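Local coordinates for RNA-dependent RNA Polymerase (Bombyx mori cytoplasmic polyhedrosis virus, PDB 6TZ0), which transcribes and replicates the segmented double-stranded RNA genome of the virus, building new RNA strands from ribonucleoside triphosphates on an RNA template, at residues E464-S469 with G580-K585; I450-V455 with L492-L497; E1159-I1164 with L1184-S1189. One frame throughout, in Å; residues are numbered along the deposited sequence.

Interaction 1 of 3, residues E464-S469 with G580-K585; sequences ERIFKS and GPYYAK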
ATOM      1  N   GLU A 464      -8.503 -11.067 -23.251  1.00 33.47           N
ATOM      2  CA  GLU A 464      -7.530 -12.086 -22.880  1.00 33.47           C
ATOM      3  C   GLU A 464      -6.427 -11.560 -21.975  1.00 33.47           C
ATOM      4  O   GLU A 464      -5.677 -12.366 -21.416  1.00 33.47           O
ATOM      5  CB  GLU A 464      -6.919 -12.703 -24.136  1.00 33.47           C
ATOM      6  CG  GLU A 464      -7.900 -13.553 -24.919  1.00 33.47           C
ATOM      7  CD  GLU A 464      -8.288 -14.824 -24.179  1.00 33.47           C
ATOM      8  OE1 GLU A 464      -7.429 -15.388 -23.470  1.00 33.47           O
ATOM      9  OE2 GLU A 464      -9.455 -15.253 -24.296  1.00 33.47           O
ATOM     10  N   ARG A 465      -6.327 -10.241 -21.823  1.00 30.99           N
ATOM     11  CA  ARG A 465      -5.370  -9.624 -20.914  1.00 30.99           C
ATOM     12  C   ARG A 465      -5.599 -10.049 -19.465  1.00 30.99           C
ATOM     13  O   ARG A 465      -4.641 -10.313 -18.726  1.00 30.99           O
ATOM     14  CB  ARG A 465      -5.465  -8.109 -21.076  1.00 30.99           C
ATOM     15  CG  ARG A 465      -4.632  -7.318 -20.132  1.00 30.99           C
ATOM     16  CD  ARG A 465      -4.558  -5.868 -20.546  1.00 30.99           C
ATOM     17  NE  ARG A 465      -5.839  -5.170 -20.580  1.00 30.99           N
ATOM     18  CZ  ARG A 465      -6.380  -4.533 -19.548  1.00 30.99           C
ATOM     19  NH1 ARG A 465      -7.538  -3.911 -19.692  1.00 30.99           N
ATOM     20  NH2 ARG A 465      -5.764  -4.510 -18.376  1.00 30.99           N
ATOM     21  N   ILE A 466      -6.863 -10.184 -19.067  1.00 30.72           N
ATOM     22  CA  ILE A 466      -7.202 -10.551 -17.695  1.00 30.72           C
ATOM     23  C   ILE A 466      -6.806 -11.997 -17.408  1.00 30.72           C
ATOM     24  O   ILE A 466      -6.218 -12.311 -16.361  1.00 30.72           O
ATOM     25  CB  ILE A 466      -8.705 -10.324 -17.463  1.00 30.72           C
ATOM     26  CG1 ILE A 466      -9.094  -8.887 -17.829  1.00 30.72           C
ATOM     27  CG2 ILE A 466      -9.074 -10.649 -16.046  1.00 30.72           C
ATOM     28  CD1 ILE A 466      -8.389  -7.822 -17.035  1.00 30.72           C
ATOM     29  N   PHE A 467      -7.095 -12.896 -18.349  1.00 32.96           N
ATOM     30  CA  PHE A 467      -6.734 -14.292 -18.151  1.00 32.96           C
ATOM     31  C   PHE A 467      -5.233 -14.491 -18.254  1.00 32.96           C
ATOM     32  O   PHE A 467      -4.687 -15.390 -17.615  1.00 32.96           O
ATOM     33  CB  PHE A 467      -7.447 -15.182 -19.162  1.00 32.96           C
ATOM     34  CG  PHE A 467      -8.928 -14.994 -19.193  1.00 32.96           C
ATOM     35  CD1 PHE A 467      -9.698 -15.261 -18.082  1.00 32.96           C
ATOM     36  CD2 PHE A 467      -9.556 -14.619 -20.366  1.00 32.96           C
ATOM     37  CE1 PHE A 467     -11.063 -15.099 -18.118  1.00 32.96           C
ATOM     38  CE2 PHE A 467     -10.918 -14.462 -20.412  1.00 32.96           C
ATOM     39  CZ  PHE A 467     -11.673 -14.706 -19.289  1.00 32.96           C
ATOM     40  N   LYS A 468      -4.555 -13.660 -19.045  1.00 35.13           N
ATOM     41  CA  LYS A 468      -3.098 -13.679 -19.061  1.00 35.13           C
ATOM     42  C   LYS A 468      -2.528 -13.247 -17.716  1.00 35.13           C
ATOM     43  O   LYS A 468      -1.518 -13.791 -17.257  1.00 35.13           O
ATOM     44  CB  LYS A 468      -2.589 -12.777 -20.183  1.00 35.13           C
ATOM     45  CG  LYS A 468      -1.093 -12.774 -20.360  1.00 35.13           C
ATOM     46  CD  LYS A 468      -0.689 -11.931 -21.550  1.00 35.13           C
ATOM     47  CE  LYS A 468      -0.864 -10.456 -21.249  1.00 35.13           C
ATOM     48  NZ  LYS A 468      -0.344  -9.598 -22.352  1.00 35.13           N
ATOM     49  N   SER A 469      -3.175 -12.284 -17.058  1.00 34.06           N
ATOM     50  CA  SER A 469      -2.724 -11.866 -15.735  1.00 34.06           C
ATOM     51  C   SER A 469      -2.985 -12.902 -14.658  1.00 34.06           C
ATOM     52  O   SER A 469      -2.257 -12.933 -13.663  1.00 34.06           O
ATOM     53  CB  SER A 469      -3.410 -10.589 -15.312  1.00 34.06           C
ATOM     54  OG  SER A 469      -4.785 -10.815 -15.064  1.00 34.06           O
ATOM     55  N   GLY A 580     -13.701  -1.934 -19.023  1.00 25.04           N
ATOM     56  CA  GLY A 580     -12.372  -2.305 -19.438  1.00 25.04           C
ATOM     57  C   GLY A 580     -12.359  -2.853 -20.840  1.00 25.04           C
ATOM     58  O   GLY A 580     -12.505  -2.131 -21.827  1.00 25.04           O
ATOM     59  N   PRO A 581     -12.146  -4.163 -20.946  1.00 23.22           N
ATOM     60  CA  PRO A 581     -12.523  -4.884 -22.160  1.00 23.22           C
ATOM     61  C   PRO A 581     -13.984  -5.288 -22.187  1.00 23.22           C
ATOM     62  O   PRO A 581     -14.399  -5.991 -23.114  1.00 23.22           O
ATOM     63  CB  PRO A 581     -11.617  -6.114 -22.103  1.00 23.22           C
ATOM     64  CG  PRO A 581     -11.400  -6.342 -20.668  1.00 23.22           C
ATOM     65  CD  PRO A 581     -11.367  -5.001 -20.023  1.00 23.22           C
ATOM     66  N   TYR A 582     -14.764  -4.860 -21.202  1.00 22.59           N
ATOM     67  CA  TYR A 582     -16.134  -5.297 -21.013  1.00 22.59           C
ATOM     68  C   TYR A 582     -17.097  -4.261 -21.560  1.00 22.59           C
ATOM     69  O   TYR A 582     -16.793  -3.071 -21.616  1.00 22.59           O
ATOM     70  CB  TYR A 582     -16.425  -5.530 -19.535  1.00 22.59           C
ATOM     71  CG  TYR A 582     -15.522  -6.551 -18.915  1.00 22.59           C
ATOM     72  CD1 TYR A 582     -15.713  -7.899 -19.148  1.00 22.59           C
ATOM     73  CD2 TYR A 582     -14.484  -6.164 -18.086  1.00 22.59           C
ATOM     74  CE1 TYR A 582     -14.890  -8.832 -18.584  1.00 22.59           C
ATOM     75  CE2 TYR A 582     -13.654  -7.090 -17.516  1.00 22.59           C
ATOM     76  CZ  TYR A 582     -13.862  -8.424 -17.769  1.00 22.59           C
ATOM     77  OH  TYR A 582     -13.038  -9.356 -17.202  1.00 22.59           O
ATOM     78  N   TYR A 583     -18.273  -4.733 -21.954  1.00 22.79           N
ATOM     79  CA  TYR A 583     -19.313  -3.887 -22.508  1.00 22.79           C
ATOM     80  C   TYR A 583     -20.654  -4.514 -22.171  1.00 22.79           C
ATOM     81  O   TYR A 583     -20.755  -5.730 -22.003  1.00 22.79           O
ATOM     82  CB  TYR A 583     -19.124  -3.680 -24.022  1.00 22.79           C
ATOM     83  CG  TYR A 583     -18.927  -4.948 -24.824  1.00 22.79           C
ATOM     84  CD1 TYR A 583     -17.655  -5.462 -25.030  1.00 22.79           C
ATOM     85  CD2 TYR A 583     -20.003  -5.623 -25.387  1.00 22.79           C
ATOM     86  CE1 TYR A 583     -17.456  -6.614 -25.749  1.00 22.79           C
ATOM     87  CE2 TYR A 583     -19.810  -6.783 -26.116  1.00 22.79           C
ATOM     88  CZ  TYR A 583     -18.533  -7.267 -26.294  1.00 22.79           C
ATOM     89  OH  TYR A 583     -18.315  -8.413 -27.013  1.00 22.79           O
ATOM     90  N   ALA A 584     -21.672  -3.669 -22.045  1.00 23.19           N
ATOM     91  CA  ALA A 584     -22.983  -4.116 -21.594  1.00 23.19           C
ATOM     92  C   ALA A 584     -23.673  -4.928 -22.679  1.00 23.19           C
ATOM     93  O   ALA A 584     -23.677  -4.539 -23.849  1.00 23.19           O
ATOM     94  CB  ALA A 584     -23.837  -2.917 -21.205  1.00 23.19           C
ATOM     95  N   LYS A 585     -24.258  -6.059 -22.291  1.00 23.19           N
ATOM     96  CA  LYS A 585     -24.861  -6.970 -23.251  1.00 23.19           C
ATOM     97  C   LYS A 585     -25.814  -7.912 -22.537  1.00 23.19           C
ATOM     98  O   LYS A 585     -25.780  -8.049 -21.315  1.00 23.19           O
ATOM     99  CB  LYS A 585     -23.801  -7.776 -24.003  1.00 23.19           C
ATOM    100  CG  LYS A 585     -22.992  -8.741 -23.169  1.00 23.19           C
ATOM    101  CD  LYS A 585     -22.038  -9.482 -24.079  1.00 23.19           C
ATOM    102  CE  LYS A 585     -21.284 -10.574 -23.359  1.00 23.19           C
ATOM    103  NZ  LYS A 585     -20.298 -10.046 -22.400  1.00 23.19           N
TER

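Interaction 2 of 3, residues I450-V455 with L492-L497; sequences IVMQAV and LDNDRL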
ATOM      1  N   ILE A 450       2.893   3.548 -15.292  1.00 43.09           N
ATOM      2  CA  ILE A 450       2.359   4.318 -16.407  1.00 43.09           C
ATOM      3  C   ILE A 450       3.126   4.027 -17.702  1.00 43.09           C
ATOM      4  O   ILE A 450       2.532   4.030 -18.784  1.00 43.09           O
ATOM      5  CB  ILE A 450       2.320   5.815 -16.038  1.00 43.09           C
ATOM      6  CG1 ILE A 450       1.425   6.584 -17.004  1.00 43.09           C
ATOM      7  CG2 ILE A 450       3.703   6.427 -15.948  1.00 43.09           C
ATOM      8  CD1 ILE A 450      -0.033   6.192 -16.906  1.00 43.09           C
ATOM      9  N   VAL A 451       4.414   3.690 -17.628  1.00 45.24           N
ATOM     10  CA  VAL A 451       5.130   3.261 -18.827  1.00 45.24           C
ATOM     11  C   VAL A 451       4.714   1.848 -19.215  1.00 45.24           C
ATOM     12  O   VAL A 451       4.562   1.536 -20.400  1.00 45.24           O
ATOM     13  CB  VAL A 451       6.651   3.395 -18.608  1.00 45.24           C
ATOM     14  CG1 VAL A 451       7.445   2.776 -19.736  1.00 45.24           C
ATOM     15  CG2 VAL A 451       7.016   4.851 -18.510  1.00 45.24           C
ATOM     16  N   MET A 452       4.470   0.999 -18.216  1.00 43.49           N
ATOM     17  CA  MET A 452       3.909  -0.330 -18.446  1.00 43.49           C
ATOM     18  C   MET A 452       2.535  -0.256 -19.101  1.00 43.49           C
ATOM     19  O   MET A 452       2.207  -1.073 -19.967  1.00 43.49           O
ATOM     20  CB  MET A 452       3.847  -1.069 -17.110  1.00 43.49           C
ATOM     21  CG  MET A 452       3.155  -2.419 -17.071  1.00 43.49           C
ATOM     22  SD  MET A 452       3.877  -3.823 -17.915  1.00 43.49           S
ATOM     23  CE  MET A 452       2.473  -4.933 -17.929  1.00 43.49           C
ATOM     24  N   GLN A 453       1.731   0.734 -18.724  1.00 40.86           N
ATOM     25  CA  GLN A 453       0.423   0.901 -19.345  1.00 40.86           C
ATOM     26  C   GLN A 453       0.545   1.497 -20.743  1.00 40.86           C
ATOM     27  O   GLN A 453      -0.243   1.168 -21.634  1.00 40.86           O
ATOM     28  CB  GLN A 453      -0.462   1.761 -18.443  1.00 40.86           C
ATOM     29  CG  GLN A 453      -1.868   1.984 -18.956  1.00 40.86           C
ATOM     30  CD  GLN A 453      -2.658   0.709 -19.069  1.00 40.86           C
ATOM     31  OE1 GLN A 453      -2.639  -0.131 -18.176  1.00 40.86           O
ATOM     32  NE2 GLN A 453      -3.349   0.547 -20.182  1.00 40.86           N
ATOM     33  N   ALA A 454       1.536   2.365 -20.959  1.00 42.17           N
ATOM     34  CA  ALA A 454       1.749   2.934 -22.284  1.00 42.17           C
ATOM     35  C   ALA A 454       2.311   1.913 -23.266  1.00 42.17           C
ATOM     36  O   ALA A 454       2.119   2.053 -24.477  1.00 42.17           O
ATOM     37  CB  ALA A 454       2.680   4.138 -22.188  1.00 42.17           C
ATOM     38  N   VAL A 455       2.996   0.886 -22.775  1.00 43.13           N
ATOM     39  CA  VAL A 455       3.570  -0.120 -23.662  1.00 43.13           C
ATOM     40  C   VAL A 455       2.501  -1.090 -24.152  1.00 43.13           C
ATOM     41  O   VAL A 455       2.398  -1.370 -25.352  1.00 43.13           O
ATOM     42  CB  VAL A 455       4.737  -0.836 -22.953  1.00 43.13           C
ATOM     43  CG1 VAL A 455       5.108  -2.106 -23.652  1.00 43.13           C
ATOM     44  CG2 VAL A 455       5.953   0.063 -22.948  1.00 43.13           C
ATOM     45  N   LEU A 492       1.613  -6.372  -7.290  1.00 40.31           N
ATOM     46  CA  LEU A 492       0.990  -7.078  -8.393  1.00 40.31           C
ATOM     47  C   LEU A 492       0.909  -6.172  -9.609  1.00 40.31           C
ATOM     48  O   LEU A 492       0.965  -4.947  -9.499  1.00 40.31           O
ATOM     49  CB  LEU A 492      -0.381  -7.620  -7.967  1.00 40.31           C
ATOM     50  CG  LEU A 492      -1.252  -6.732  -7.072  1.00 40.31           C
ATOM     51  CD1 LEU A 492      -2.085  -5.748  -7.830  1.00 40.31           C
ATOM     52  CD2 LEU A 492      -2.136  -7.595  -6.198  1.00 40.31           C
ATOM     53  N   ASP A 493       0.795  -6.796 -10.781  1.00 38.76           N
ATOM     54  CA  ASP A 493       0.887  -6.094 -12.052  1.00 38.76           C
ATOM     55  C   ASP A 493      -0.360  -5.251 -12.301  1.00 38.76           C
ATOM     56  O   ASP A 493      -1.313  -5.262 -11.520  1.00 38.76           O
ATOM     57  CB  ASP A 493       1.129  -7.086 -13.186  1.00 38.76           C
ATOM     58  CG  ASP A 493       0.089  -8.190 -13.238  1.00 38.76           C
ATOM     59  OD1 ASP A 493      -0.747  -8.284 -12.318  1.00 38.76           O
ATOM     60  OD2 ASP A 493       0.104  -8.971 -14.211  1.00 38.76           O
ATOM     61  N   ASN A 494      -0.359  -4.521 -13.422  1.00 36.45           N
ATOM     62  CA  ASN A 494      -1.431  -3.573 -13.704  1.00 36.45           C
ATOM     63  C   ASN A 494      -2.780  -4.229 -13.946  1.00 36.45           C
ATOM     64  O   ASN A 494      -3.808  -3.572 -13.770  1.00 36.45           O
ATOM     65  CB  ASN A 494      -1.103  -2.704 -14.912  1.00 36.45           C
ATOM     66  CG  ASN A 494      -0.151  -1.604 -14.587  1.00 36.45           C
ATOM     67  OD1 ASN A 494      -0.073  -1.165 -13.447  1.00 36.45           O
ATOM     68  ND2 ASN A 494       0.491  -1.063 -15.601  1.00 36.45           N
ATOM     69  N   ASP A 495      -2.813  -5.501 -14.311  1.00 34.89           N
ATOM     70  CA  ASP A 495      -4.092  -6.103 -14.644  1.00 34.89           C
ATOM     71  C   ASP A 495      -4.768  -6.749 -13.443  1.00 34.89           C
ATOM     72  O   ASP A 495      -5.996  -6.660 -13.311  1.00 34.89           O
ATOM     73  CB  ASP A 495      -3.892  -7.114 -15.760  1.00 34.89           C
ATOM     74  CG  ASP A 495      -3.292  -6.494 -16.992  1.00 34.89           C
ATOM     75  OD1 ASP A 495      -3.583  -5.311 -17.266  1.00 34.89           O
ATOM     76  OD2 ASP A 495      -2.495  -7.177 -17.667  1.00 34.89           O
ATOM     77  N   ARG A 496      -3.999  -7.375 -12.547  1.00 35.09           N
ATOM     78  CA  ARG A 496      -4.547  -7.719 -11.241  1.00 35.09           C
ATOM     79  C   ARG A 496      -4.901  -6.479 -10.441  1.00 35.09           C
ATOM     80  O   ARG A 496      -5.832  -6.513  -9.634  1.00 35.09           O
ATOM     81  CB  ARG A 496      -3.571  -8.571 -10.439  1.00 35.09           C
ATOM     82  CG  ARG A 496      -3.436  -9.993 -10.887  1.00 35.09           C
ATOM     83  CD  ARG A 496      -2.506 -10.696  -9.926  1.00 35.09           C
ATOM     84  NE  ARG A 496      -2.221 -12.079 -10.286  1.00 35.09           N
ATOM     85  CZ  ARG A 496      -2.942 -13.113  -9.876  1.00 35.09           C
ATOM     86  NH1 ARG A 496      -4.001 -12.922  -9.103  1.00 35.09           N
ATOM     87  NH2 ARG A 496      -2.604 -14.340 -10.241  1.00 35.09           N
ATOM     88  N   LEU A 497      -4.171  -5.383 -10.647  1.00 33.46           N
ATOM     89  CA  LEU A 497      -4.559  -4.120 -10.036  1.00 33.46           C
ATOM     90  C   LEU A 497      -5.827  -3.582 -10.678  1.00 33.46           C
ATOM     91  O   LEU A 497      -6.626  -2.906 -10.027  1.00 33.46           O
ATOM     92  CB  LEU A 497      -3.415  -3.117 -10.158  1.00 33.46           C
ATOM     93  CG  LEU A 497      -3.529  -1.822  -9.363  1.00 33.46           C
ATOM     94  CD1 LEU A 497      -3.507  -2.125  -7.888  1.00 33.46           C
ATOM     95  CD2 LEU A 497      -2.430  -0.853  -9.727  1.00 33.46           C
TER

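Interaction 3 of 3, residues E1159-I1164 with L1184-S1189; sequences ERLVRI and LHILRS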
ATOM      1  N   GLU A1159      -2.276  40.653  16.873  1.00 48.72           N
ATOM      2  CA  GLU A1159      -2.487  42.092  16.768  1.00 48.72           C
ATOM      3  C   GLU A1159      -2.889  42.709  18.096  1.00 48.72           C
ATOM      4  O   GLU A1159      -2.801  43.931  18.248  1.00 48.72           O
ATOM      5  CB  GLU A1159      -3.530  42.423  15.694  1.00 48.72           C
ATOM      6  CG  GLU A1159      -4.978  42.070  16.007  1.00 48.72           C
ATOM      7  CD  GLU A1159      -5.793  43.241  16.543  1.00 48.72           C
ATOM      8  OE1 GLU A1159      -5.389  44.405  16.332  1.00 48.72           O
ATOM      9  OE2 GLU A1159      -6.848  42.995  17.167  1.00 48.72           O
ATOM     10  N   ARG A1160      -3.317  41.902  19.063  1.00 43.30           N
ATOM     11  CA  ARG A1160      -3.667  42.440  20.366  1.00 43.30           C
ATOM     12  C   ARG A1160      -2.441  42.636  21.245  1.00 43.30           C
ATOM     13  O   ARG A1160      -2.549  43.249  22.310  1.00 43.30           O
ATOM     14  CB  ARG A1160      -4.687  41.519  21.050  1.00 43.30           C
ATOM     15  CG  ARG A1160      -4.149  40.243  21.682  1.00 43.30           C
ATOM     16  CD  ARG A1160      -4.147  40.414  23.192  1.00 43.30           C
ATOM     17  NE  ARG A1160      -3.519  39.330  23.927  1.00 43.30           N
ATOM     18  CZ  ARG A1160      -4.167  38.300  24.443  1.00 43.30           C
ATOM     19  NH1 ARG A1160      -5.477  38.202  24.295  1.00 43.30           N
ATOM     20  NH2 ARG A1160      -3.501  37.375  25.113  1.00 43.30           N
ATOM     21  N   LEU A1161      -1.281  42.138  20.820  1.00 43.20           N
ATOM     22  CA  LEU A1161      -0.091  42.088  21.655  1.00 43.20           C
ATOM     23  C   LEU A1161       0.908  43.197  21.369  1.00 43.20           C
ATOM     24  O   LEU A1161       1.763  43.464  22.217  1.00 43.20           O
ATOM     25  CB  LEU A1161       0.607  40.738  21.474  1.00 43.20           C
ATOM     26  CG  LEU A1161      -0.137  39.521  22.005  1.00 43.20           C
ATOM     27  CD1 LEU A1161       0.547  38.256  21.551  1.00 43.20           C
ATOM     28  CD2 LEU A1161      -0.168  39.582  23.512  1.00 43.20           C
ATOM     29  N   VAL A1162       0.834  43.833  20.202  1.00 45.15           N
ATOM     30  CA  VAL A1162       1.841  44.782  19.743  1.00 45.15           C
ATOM     31  C   VAL A1162       1.151  46.095  19.399  1.00 45.15           C
ATOM     32  O   VAL A1162       0.171  46.107  18.647  1.00 45.15           O
ATOM     33  CB  VAL A1162       2.618  44.234  18.529  1.00 45.15           C
ATOM     34  CG1 VAL A1162       3.577  45.273  17.982  1.00 45.15           C
ATOM     35  CG2 VAL A1162       3.377  42.978  18.908  1.00 45.15           C
ATOM     36  N   ARG A1163       1.662  47.195  19.948  1.00 46.93           N
ATOM     37  CA  ARG A1163       1.141  48.521  19.654  1.00 46.93           C
ATOM     38  C   ARG A1163       1.870  49.093  18.446  1.00 46.93           C
ATOM     39  O   ARG A1163       3.068  49.381  18.516  1.00 46.93           O
ATOM     40  CB  ARG A1163       1.292  49.442  20.862  1.00 46.93           C
ATOM     41  CG  ARG A1163       0.694  50.812  20.647  1.00 46.93           C
ATOM     42  CD  ARG A1163       0.704  51.656  21.912  1.00 46.93           C
ATOM     43  NE  ARG A1163       2.040  52.047  22.353  1.00 46.93           N
ATOM     44  CZ  ARG A1163       2.693  53.115  21.904  1.00 46.93           C
ATOM     45  NH1 ARG A1163       2.139  53.898  20.992  1.00 46.93           N
ATOM     46  NH2 ARG A1163       3.901  53.399  22.373  1.00 46.93           N
ATOM     47  N   ILE A1164       1.151  49.252  17.347  1.00 47.96           N
ATOM     48  CA  ILE A1164       1.690  49.801  16.106  1.00 47.96           C
ATOM     49  C   ILE A1164       1.142  51.211  15.944  1.00 47.96           C
ATOM     50  O   ILE A1164      -0.079  51.390  15.967  1.00 47.96           O
ATOM     51  CB  ILE A1164       1.319  48.932  14.893  1.00 47.96           C
ATOM     52  CG1 ILE A1164       1.912  47.537  15.047  1.00 47.96           C
ATOM     53  CG2 ILE A1164       1.805  49.572  13.612  1.00 47.96           C
ATOM     54  CD1 ILE A1164       1.334  46.535  14.099  1.00 47.96           C
ATOM     55  N   LEU A1184       5.411  36.508  13.697  1.00 40.11           N
ATOM     56  CA  LEU A1184       6.661  35.773  13.573  1.00 40.11           C
ATOM     57  C   LEU A1184       7.675  36.190  14.628  1.00 40.11           C
ATOM     58  O   LEU A1184       8.445  35.344  15.097  1.00 40.11           O
ATOM     59  CB  LEU A1184       7.231  35.955  12.169  1.00 40.11           C
ATOM     60  CG  LEU A1184       6.843  34.976  11.060  1.00 40.11           C
ATOM     61  CD1 LEU A1184       5.380  34.995  10.728  1.00 40.11           C
ATOM     62  CD2 LEU A1184       7.609  35.368   9.841  1.00 40.11           C
ATOM     63  N   HIS A1185       7.678  37.465  15.041  1.00 41.18           N
ATOM     64  CA  HIS A1185       8.579  37.856  16.121  1.00 41.18           C
ATOM     65  C   HIS A1185       8.162  37.258  17.455  1.00 41.18           C
ATOM     66  O   HIS A1185       9.019  36.892  18.266  1.00 41.18           O
ATOM     67  CB  HIS A1185       8.656  39.372  16.235  1.00 41.18           C
ATOM     68  CG  HIS A1185       9.582  39.842  17.313  1.00 41.18           C
ATOM     69  ND1 HIS A1185       9.159  40.078  18.603  1.00 41.18           N
ATOM     70  CD2 HIS A1185      10.911  40.097  17.303  1.00 41.18           C
ATOM     71  CE1 HIS A1185      10.183  40.475  19.335  1.00 41.18           C
ATOM     72  NE2 HIS A1185      11.258  40.492  18.570  1.00 41.18           N
ATOM     73  N   ILE A1186       6.860  37.162  17.712  1.00 41.18           N
ATOM     74  CA  ILE A1186       6.420  36.625  18.991  1.00 41.18           C
ATOM     75  C   ILE A1186       6.652  35.119  19.055  1.00 41.18           C
ATOM     76  O   ILE A1186       7.104  34.605  20.083  1.00 41.18           O
ATOM     77  CB  ILE A1186       4.959  37.024  19.258  1.00 41.18           C
ATOM     78  CG1 ILE A1186       4.904  38.519  19.557  1.00 41.18           C
ATOM     79  CG2 ILE A1186       4.385  36.280  20.438  1.00 41.18           C
ATOM     80  CD1 ILE A1186       3.533  39.104  19.480  1.00 41.18           C
ATOM     81  N   LEU A1187       6.415  34.396  17.954  1.00 40.73           N
ATOM     82  CA  LEU A1187       6.754  32.970  17.944  1.00 40.73           C
ATOM     83  C   LEU A1187       8.257  32.724  17.973  1.00 40.73           C
ATOM     84  O   LEU A1187       8.701  31.698  18.494  1.00 40.73           O
ATOM     85  CB  LEU A1187       6.176  32.271  16.721  1.00 40.73           C
ATOM     86  CG  LEU A1187       4.693  31.963  16.598  1.00 40.73           C
ATOM     87  CD1 LEU A1187       4.468  31.364  15.238  1.00 40.73           C
ATOM     88  CD2 LEU A1187       4.259  31.000  17.676  1.00 40.73           C
ATOM     89  N   ARG A1188       9.051  33.639  17.418  1.00 44.79           N
ATOM     90  CA  ARG A1188      10.487  33.414  17.316  1.00 44.79           C
ATOM     91  C   ARG A1188      11.185  33.548  18.667  1.00 44.79           C
ATOM     92  O   ARG A1188      12.240  32.943  18.877  1.00 44.79           O
ATOM     93  CB  ARG A1188      11.056  34.386  16.273  1.00 44.79           C
ATOM     94  CG  ARG A1188      12.536  34.303  15.934  1.00 44.79           C
ATOM     95  CD  ARG A1188      13.301  35.412  16.610  1.00 44.79           C
ATOM     96  NE  ARG A1188      14.702  35.450  16.212  1.00 44.79           N
ATOM     97  CZ  ARG A1188      15.169  36.150  15.188  1.00 44.79           C
ATOM     98  NH1 ARG A1188      14.349  36.885  14.455  1.00 44.79           N
ATOM     99  NH2 ARG A1188      16.463  36.127  14.904  1.00 44.79           N
ATOM    100  N   SER A1189      10.609  34.295  19.602  1.00 41.92           N
ATOM    101  CA  SER A1189      11.299  34.676  20.832  1.00 41.92           C
ATOM    102  C   SER A1189      10.426  34.459  22.055  1.00 41.92           C
ATOM    103  O   SER A1189      10.235  35.360  22.871  1.00 41.92           O
ATOM    104  CB  SER A1189      11.744  36.126  20.761  1.00 41.92           C
ATOM    105  OG  SER A1189      10.631  36.991  20.694  1.00 41.92           O
TER

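Interaction 1 of 3, residues E464-S469 with G580-K585
Arg465 and Pro581 mark the closest passage of the two backbones, their CA atoms 8.7 Å apart, where the short helix 464-469 lies against the loop between helix 557-573 and strand 585-591. This is helix-on-loop packing inside the central polymerase domain, carried by side chains alone. Arg465 extends with CG anti to the backbone N (chi1 175°), and the bend at chi3 turns the guanidinium toward Pro581, with NH1 of Arg465 4.0 Å from CD of Pro581. The two side chains meet nearly perpendicular, and proline suits the place by offering only carbon there. The arginine spends its charge and N-H groups on other partners: a salt bridge to Asp495, the carbonyls of Glu459 and Tyr460, and a cation-pi contact with Phe498. Pro581 also lies over its own neighbour, with CG 3.9 Å above one face of the Tyr582 ring and offset toward the rim. Leu611 of helix 604-614 touches both Ile466 and Tyr582, adding a third element to the apolar side. Ile466, a branched and wholly apolar residue, reaches across with CG1, which lies 4.5 Å from Pro581 CG and 4.0 Å from Tyr582 OH.

Interaction 2 of 3, residues I450-V455 with L492-L497
Asn494 points its amide at the flank of helix 449-455, where Met452 and Gln453 receive it. The close part of the contact is small and centres on one atom: Asn494 ND2 lies 3.3 Å from Met452 CG and 3.7 Å from Met452 CB, so the methionine's methylene groups give the amide an aliphatic surface to lie on. The two side chains run antiparallel alongside each other. In Met452, CG anti to its backbone N (chi1 173°) sets CG beside the amide nitrogen; the bend at chi2 then directs the sulfur. Asn494 OD1 accepts a bond from Arg449 NH1, and ND2 too is hydrogen-bonded just beyond the two segments, so the amide is held at both ends. Arg449 NH2 also bonds the Leu492 carbonyl.

Gln453 makes the looser side. Its backbone N is 3.8 Å from Asn494 ND2 and its CB 4.1 Å from the same atom, and the two amide planes are 37° apart without being paired. The close approach is thus at partly exposed Met452, nearer solvent, while Gln453, though buried, stands farther off. Just before the asparagine, Asp493 serves as N-cap of the weakly bonded helix 494-499, its OD1 accepting a weak bond from Arg496 N. Around the contact, Leu421 of helix 413-422 touches both Gln453 and Asn494, Leu937 of helix 927-937 packs on Gln453, and Leu436 of strand 434-437 lies against Met452.

Interaction 3 of 3, residues E1159-I1164 with L1184-S1189
Ile1186 drives its terminal methyl between Leu1161 and Val1162, and that methyl makes the closest contacts. CD1 of Ile1186 lies 3.7 Å from Leu1161 CD1 and 3.9 Å from Val1162 CG2, with Leu1161 CB also beside it. The isoleucine and leucine chains cross at a slant, whereas those of Ile1186 and Val1162 run past one another in opposite directions. Ile1186 sends CG1 anti to its carbonyl carbon (chi1 -71°) and extends onward at chi2 (165°), carrying CD1 well out from the helix. The compact branch of valine suits a strand position facing a helix, and the longer leucine reaches in from the turn before it.

The next shell surrounds these residues. Leu1161 and Arg1163 bond through their backbones to strand 1196-1202, on which Val1162 also packs at Leu1198 and Met1200. Helix 1054-1062 closes another side, with Leu1061 on Leu1161 and Leu1062 on Ile1186. Farther along, Ser1189 OG donates a 2.9 Å bond to His1185 O that finishes the end of helix 1174-1188, while the His1185 ring stacks with Phe1024.

The contact thus joins the first strand and the helix of a beta-alpha-beta unit whose two strands are parallel neighbours. With only buried carbon atoms meeting, adhesion rests on shape and the exclusion of water, with no polar bond between the two segments.

Interactions 1 and 2 are neighbours in the central polymerase domain, their centres 14 Å apart, and their segments alternate along the chain. Helices 449-455 and 464-469 follow each other in sequence, and helix 494-499 serves both: Asp495 OD1 meets Arg465 NH2 at 2.6 Å, and Ser469 packs on Asp493 and Asp495. This salt bridge and packing make the two contacts continuous. Interaction 3 belongs to the C-terminal region on the opposite side of the chain's centre, its centre 64 Å from that of interaction 1 and 54 Å from that of interaction 2. All three lie away from the magnesium-binding aspartates Asp547, Asp680 and Asp681, and from the nucleotide sites.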